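Local coordinates for protein ADP-ribose pyrophosphatase MutT (Rickettsia felis, PDB 4KYX) that probably hydrolyses nucleoside diphosphate-linked substrates such as oxidised guanine nucleotides or ADP-ribose, with magnesium as cofactor, as a member of the Nudix family, at residues Leu131-Lys134 against Arg135-Glu138; Asp123-Pro126 against Ser127-Leu131. All blocks are in the same frame, centred on the assembly; numbering follows the deposited sequence.

Contact 1: Leu131-Lys134 against Arg135-Glu138; sequences LPLK and RLIE
Lys-134 and Glu-138, one helical turn apart, run side by side and reach the same water, which accepts from NZ of Lys-134 at 2.9 Å and donates to OE2 of Glu-138. With NZ and OE2 themselves 4.0 Å apart, the opposite charges fall short of a salt bridge and are bridged by this water. A bend at chi2 in each chain (69° in Lys-134, -70° in Glu-138) lets one water span them. The ammonium has a further hydrogen bond to the carbonyl of Ser-127, so two acceptors hold it. On the buried side of the helix, CD1 of Leu-133 lies alongside CG1 of Ile-137 at 4.0 Å and approaches CD2 of Leu-136 at 4.3 Å. At the start of the helix, CD1 of Leu-131 touches CG of Arg-135 and sits at the edge of its guanidinium, near the plane. These pairs follow the i to i+3 and i to i+4 spacing of the short helix 131-137, which packs against the mixed sheet of the Nudix fold. Four successive backbone hydrogen bonds fix this spacing, from Arg-135 N to Leu-131 O through Glu-138 N to Lys-134 O; the straightest joins Ile-137 N to Leu-133 O at 2.8 Å, 171° at the hydrogen. Farther out, Pro-132 rests on Thr-80, Asp-82 and Phe-95, while Leu-136 meets Ala-78 and Phe-95, so this face lies on strands 75-84 and 89-99.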
ATOM      1  N   LEU A 131       3.569  -8.314 -13.367  1.00 20.46           N
ATOM      2  CA  LEU A 131       3.198  -6.911 -13.606  1.00 20.35           C
ATOM      3  C   LEU A 131       3.666  -5.943 -12.490  1.00 19.21           C
ATOM      4  O   LEU A 131       4.283  -4.932 -12.740  1.00 18.76           O
ATOM      5  CB  LEU A 131       1.697  -6.792 -13.836  1.00 21.29           C
ATOM      6  CG  LEU A 131       1.158  -5.383 -13.971  1.00 22.45           C
ATOM      7  CD1 LEU A 131       1.802  -4.700 -15.182  1.00 23.31           C
ATOM      8  CD2 LEU A 131      -0.354  -5.482 -14.151  1.00 23.39           C
ATOM      9  N   PRO A 132       3.399  -6.294 -11.249  1.00 18.71           N
ATOM     10  CA  PRO A 132       3.796  -5.326 -10.220  1.00 18.24           C
ATOM     11  C   PRO A 132       5.290  -5.069 -10.176  1.00 17.84           C
ATOM     12  O   PRO A 132       5.712  -3.947  -9.958  1.00 17.36           O
ATOM     13  CB  PRO A 132       3.216  -5.912  -8.936  1.00 18.09           C
ATOM     14  CG  PRO A 132       2.203  -6.927  -9.363  1.00 18.22           C
ATOM     15  CD  PRO A 132       2.464  -7.321 -10.774  1.00 18.70           C
ATOM     16  N   LEU A 133       6.099  -6.116 -10.404  1.00 18.23           N
ATOM     17  CA  LEU A 133       7.541  -5.999 -10.433  1.00 18.69           C
ATOM     18  C   LEU A 133       7.963  -5.188 -11.664  1.00 19.28           C
ATOM     19  O   LEU A 133       8.837  -4.345 -11.560  1.00 19.55           O
ATOM     20  CB  LEU A 133       8.190  -7.407 -10.491  1.00 18.90           C
ATOM     21  CG  LEU A 133       9.712  -7.459 -10.620  1.00 19.48           C
ATOM     22  CD1 LEU A 133      10.376  -6.664  -9.511  1.00 19.60           C
ATOM     23  CD2 LEU A 133      10.218  -8.885 -10.576  1.00 19.13           C
ATOM     24  N   LYS A 134       7.364  -5.473 -12.819  1.00 20.21           N
ATOM     25  CA  LYS A 134       7.599  -4.692 -14.028  1.00 21.71           C
ATOM     26  C   LYS A 134       7.381  -3.203 -13.746  1.00 22.23           C
ATOM     27  O   LYS A 134       8.211  -2.378 -14.125  1.00 22.59           O
ATOM     28  CB  LYS A 134       6.689  -5.169 -15.182  1.00 22.82           C
ATOM     29  CG  LYS A 134       6.984  -4.568 -16.568  1.00 24.39           C
ATOM     30  CD  LYS A 134       8.328  -5.073 -17.111  1.00 25.39           C
ATOM     31  CE  LYS A 134       8.579  -4.842 -18.601  1.00 26.92           C
ATOM     32  NZ  LYS A 134       9.897  -5.445 -18.916  1.00 27.16           N
ATOM     33  N   ARG A 135       6.277  -2.889 -13.079  1.00 22.26           N
ATOM     34  CA  ARG A 135       5.968  -1.512 -12.723  1.00 23.44           C
ATOM     35  C   ARG A 135       7.018  -0.901 -11.829  1.00 22.51           C
ATOM     36  O   ARG A 135       7.428   0.266 -12.008  1.00 23.09           O
ATOM     37  CB  ARG A 135       4.563  -1.399 -12.087  1.00 24.72           C
ATOM     38  CG  ARG A 135       3.484  -1.598 -13.136  1.00 27.32           C
ATOM     39  CD  ARG A 135       2.106  -1.186 -12.711  1.00 30.68           C
ATOM     40  NE  ARG A 135       1.573  -0.421 -13.809  1.00 34.87           N
ATOM     41  CZ  ARG A 135       1.205   0.855 -13.807  1.00 37.41           C
ATOM     42  NH1 ARG A 135       0.819   1.391 -14.958  1.00 37.15           N
ATOM     43  NH2 ARG A 135       1.165   1.593 -12.683  1.00 41.89           N
ATOM     44  N   LEU A 136       7.440  -1.675 -10.836  1.00 21.83           N
ATOM     45  CA  LEU A 136       8.496  -1.235  -9.985  1.00 21.67           C
ATOM     46  C   LEU A 136       9.793  -0.945 -10.763  1.00 23.18           C
ATOM     47  O   LEU A 136      10.420   0.116 -10.626  1.00 23.59           O
ATOM     48  CB  LEU A 136       8.718  -2.270  -8.907  1.00 21.21           C
ATOM     49  CG  LEU A 136       9.934  -1.977  -8.052  1.00 21.71           C
ATOM     50  CD1 LEU A 136       9.687  -0.678  -7.325  1.00 22.22           C
ATOM     51  CD2 LEU A 136      10.244  -3.074  -7.068  1.00 21.45           C
ATOM     52  N   ILE A 137      10.214  -1.909 -11.578  1.00 23.72           N
ATOM     53  CA  ILE A 137      11.458  -1.731 -12.358  1.00 25.31           C
ATOM     54  C   ILE A 137      11.427  -0.505 -13.305  1.00 27.02           C
ATOM     55  O   ILE A 137      12.400   0.217 -13.411  1.00 27.42           O
ATOM     56  CB  ILE A 137      11.827  -3.025 -13.095  1.00 25.17           C
ATOM     57  CG1 ILE A 137      12.053  -4.114 -12.084  1.00 24.87           C
ATOM     58  CG2 ILE A 137      13.050  -2.804 -13.985  1.00 26.52           C
ATOM     59  CD1 ILE A 137      13.055  -3.779 -11.007  1.00 25.12           C
ATOM     60  N   GLU A 138      10.279  -0.227 -13.905  1.00 27.36           N
ATOM     61  CA  GLU A 138      10.163   0.884 -14.843  1.00 29.22           C
ATOM     62  C   GLU A 138       9.666   2.118 -14.125  1.00 29.08           C
ATOM     63  O   GLU A 138       9.235   3.085 -14.742  1.00 30.47           O
ATOM     64  CB  GLU A 138       9.245   0.490 -15.986  1.00 30.28           C
ATOM     65  CG  GLU A 138       9.652  -0.837 -16.652  1.00 30.78           C
ATOM     66  CD  GLU A 138      10.945  -0.786 -17.456  1.00 32.57           C
ATOM     67  OE1 GLU A 138      11.517   0.304 -17.637  1.00 34.94           O
ATOM     68  OE2 GLU A 138      11.409  -1.854 -17.925  1.00 34.59           O
TER
HETATM   69  O   HOH W   1      11.494  -4.353 -16.710  1.00 38.84           O

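Contact 2: Asp123-Pro126 against Ser127-Leu131; sequences DNLP and SNLFL
Leu-129 packs against the carbonyl oxygen of Pro-126, its CG and CD2 each 3.3 Å from that oxygen and CD1 a little farther, so the branch point and both methyls gather round one polar atom. The leucine reaches it with CG beside its own backbone N and anti to the carbonyl carbon (chi1 -60°). CD2 also meets CB of Pro-126 at 4.3 Å, and CD1 comes equally near CD1 of Leu-125. Together the three residues form the compact part of this turn. The solvent side is at Ser-127, whose side chain is exposed. Asn-128 is held between the two: its OD1 stands 3.6 Å from CB of Pro-126, a van der Waals approach, while ND2 donates to the carbonyl of Ser-40, which fixes how the amide is turned. Asn-128 is the centre of an inverse gamma turn, in which Leu-129 N makes a weak 3.1 Å hydrogen bond to Ser-127 O; this tight turn brings the leucine side chain back to the carbonyl oxygen and CB of Pro-126. Beyond it, Phe-130 occupies the N-cap position of the next helix. The loop thus bridges strand 116-120 and helix 131-137: Pro-126 packs on Leu-30, Tyr-42 and Phe-120, joining it to the three-stranded antiparallel sheet, backbone bonds tie Asn-128 and Phe-130 to Tyr-42, and Leu-125 and Leu-129 turn to Ile-137 of the helix.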
ATOM      1  N   ASP A 123      21.119  -5.378 -13.746  1.00 35.07           N
ATOM      2  CA  ASP A 123      21.292  -4.940 -15.135  1.00 37.23           C
ATOM      3  C   ASP A 123      21.097  -6.071 -16.121  1.00 37.02           C
ATOM      4  O   ASP A 123      21.414  -5.932 -17.303  1.00 38.42           O
ATOM      5  CB  ASP A 123      22.671  -4.305 -15.319  1.00 40.59           C
ATOM      6  CG  ASP A 123      23.784  -5.162 -14.757  1.00 42.03           C
ATOM      7  OD1 ASP A 123      24.217  -6.134 -15.414  1.00 44.62           O
ATOM      8  OD2 ASP A 123      24.220  -4.854 -13.629  1.00 46.67           O
ATOM      9  N   ASN A 124      20.622  -7.216 -15.635  1.00 35.47           N
ATOM     10  CA  ASN A 124      20.379  -8.366 -16.464  1.00 34.14           C
ATOM     11  C   ASN A 124      19.070  -9.051 -16.087  1.00 30.68           C
ATOM     12  O   ASN A 124      18.998 -10.272 -16.088  1.00 29.26           O
ATOM     13  CB  ASN A 124      21.549  -9.343 -16.303  1.00 35.87           C
ATOM     14  CG  ASN A 124      21.479 -10.517 -17.249  1.00 36.92           C
ATOM     15  OD1 ASN A 124      21.050 -10.395 -18.379  1.00 39.08           O
ATOM     16  ND2 ASN A 124      21.937 -11.667 -16.786  1.00 38.14           N
ATOM     17  N   LEU A 125      18.036  -8.274 -15.744  1.00 29.28           N
ATOM     18  CA  LEU A 125      16.748  -8.862 -15.404  1.00 27.43           C
ATOM     19  C   LEU A 125      16.050  -9.450 -16.626  1.00 27.79           C
ATOM     20  O   LEU A 125      16.226  -8.988 -17.765  1.00 28.40           O
ATOM     21  CB  LEU A 125      15.809  -7.851 -14.721  1.00 26.82           C
ATOM     22  CG  LEU A 125      16.193  -7.358 -13.340  1.00 26.57           C
ATOM     23  CD1 LEU A 125      15.032  -6.577 -12.739  1.00 26.65           C
ATOM     24  CD2 LEU A 125      16.616  -8.514 -12.446  1.00 26.16           C
ATOM     25  N   PRO A 126      15.267 -10.510 -16.406  1.00 27.08           N
ATOM     26  CA  PRO A 126      14.436 -11.002 -17.500  1.00 27.21           C
ATOM     27  C   PRO A 126      13.409  -9.981 -17.915  1.00 26.95           C
ATOM     28  O   PRO A 126      13.098  -9.072 -17.153  1.00 24.73           O
ATOM     29  CB  PRO A 126      13.768 -12.253 -16.921  1.00 27.02           C
ATOM     30  CG  PRO A 126      14.393 -12.515 -15.599  1.00 26.12           C
ATOM     31  CD  PRO A 126      15.316 -11.409 -15.236  1.00 25.97           C
ATOM     32  N   SER A 127      12.903 -10.110 -19.141  1.00 27.76           N
ATOM     33  CA  SER A 127      11.920  -9.176 -19.680  1.00 28.15           C
ATOM     34  C   SER A 127      10.529  -9.403 -19.197  1.00 26.96           C
ATOM     35  O   SER A 127       9.760  -8.450 -19.036  1.00 28.25           O
ATOM     36  CB  SER A 127      11.833  -9.329 -21.223  1.00 30.24           C
ATOM     37  OG  SER A 127      12.544  -8.287 -21.814  1.00 33.13           O
ATOM     38  N   ASN A 128      10.204 -10.681 -19.057  1.00 26.53           N
ATOM     39  CA  ASN A 128       8.883 -11.175 -18.731  1.00 26.05           C
ATOM     40  C   ASN A 128       8.660 -11.179 -17.199  1.00 23.72           C
ATOM     41  O   ASN A 128       8.636 -12.205 -16.561  1.00 22.23           O
ATOM     42  CB  ASN A 128       8.731 -12.612 -19.275  1.00 28.62           C
ATOM     43  CG  ASN A 128       9.999 -13.469 -19.111  1.00 30.69           C
ATOM     44  OD1 ASN A 128      11.146 -13.000 -19.302  1.00 33.58           O
ATOM     45  ND2 ASN A 128       9.799 -14.752 -18.837  1.00 32.29           N
ATOM     46  N   LEU A 129       8.543 -10.001 -16.640  1.00 22.60           N
ATOM     47  CA  LEU A 129       8.350  -9.852 -15.221  1.00 21.29           C
ATOM     48  C   LEU A 129       6.861  -9.729 -14.835  1.00 21.31           C
ATOM     49  O   LEU A 129       6.093  -9.055 -15.526  1.00 22.45           O
ATOM     50  CB  LEU A 129       9.096  -8.599 -14.809  1.00 21.42           C
ATOM     51  CG  LEU A 129      10.591  -8.600 -15.068  1.00 21.42           C
ATOM     52  CD1 LEU A 129      11.137  -7.309 -14.511  1.00 21.82           C
ATOM     53  CD2 LEU A 129      11.313  -9.792 -14.452  1.00 21.10           C
ATOM     54  N   PHE A 130       6.484 -10.327 -13.716  1.00 21.28           N
ATOM     55  CA  PHE A 130       5.158 -10.194 -13.099  1.00 21.72           C
ATOM     56  C   PHE A 130       4.823  -8.681 -13.071  1.00 20.75           C
ATOM     57  O   PHE A 130       5.696  -7.881 -12.792  1.00 19.77           O
ATOM     58  CB  PHE A 130       5.272 -10.760 -11.665  1.00 23.15           C
ATOM     59  CG  PHE A 130       4.006 -10.779 -10.873  1.00 24.46           C
ATOM     60  CD1 PHE A 130       2.827 -11.258 -11.411  1.00 27.58           C
ATOM     61  CD2 PHE A 130       4.025 -10.414  -9.545  1.00 25.67           C
ATOM     62  CE1 PHE A 130       1.649 -11.279 -10.649  1.00 28.53           C
ATOM     63  CE2 PHE A 130       2.865 -10.434  -8.787  1.00 26.82           C
ATOM     64  CZ  PHE A 130       1.680 -10.889  -9.348  1.00 27.91           C
ATOM     65  N   LEU A 131       3.569  -8.314 -13.367  1.00 20.46           N
ATOM     66  CA  LEU A 131       3.198  -6.911 -13.606  1.00 20.35           C
ATOM     67  C   LEU A 131       3.666  -5.943 -12.490  1.00 19.21           C
ATOM     68  O   LEU A 131       4.283  -4.932 -12.740  1.00 18.76           O
ATOM     69  CB  LEU A 131       1.697  -6.792 -13.836  1.00 21.29           C
ATOM     70  CG  LEU A 131       1.158  -5.383 -13.971  1.00 22.45           C
ATOM     71  CD1 LEU A 131       1.802  -4.700 -15.182  1.00 23.31           C
ATOM     72  CD2 LEU A 131      -0.354  -5.482 -14.151  1.00 23.39           C
TER

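Contact 2 comes first along the chain, in the loop after strand 116-120, and runs directly into contact 1 on helix 131-137; Leu-131 belongs to both. Their centres lie about 8 Å apart, on the same side of the chain's centre. The loop folds back on the helix it leads into: CD1 of Leu-125 packs against CD1 of Ile-137 at 3.8 Å, and CB of Lys-134 lies 3.9 Å from O of Leu-129. Contact 2 adjoins the three-stranded sheet and contact 1 the mixed sheet, so this one continuous piece of the Nudix domain connects the two sheets through local packing.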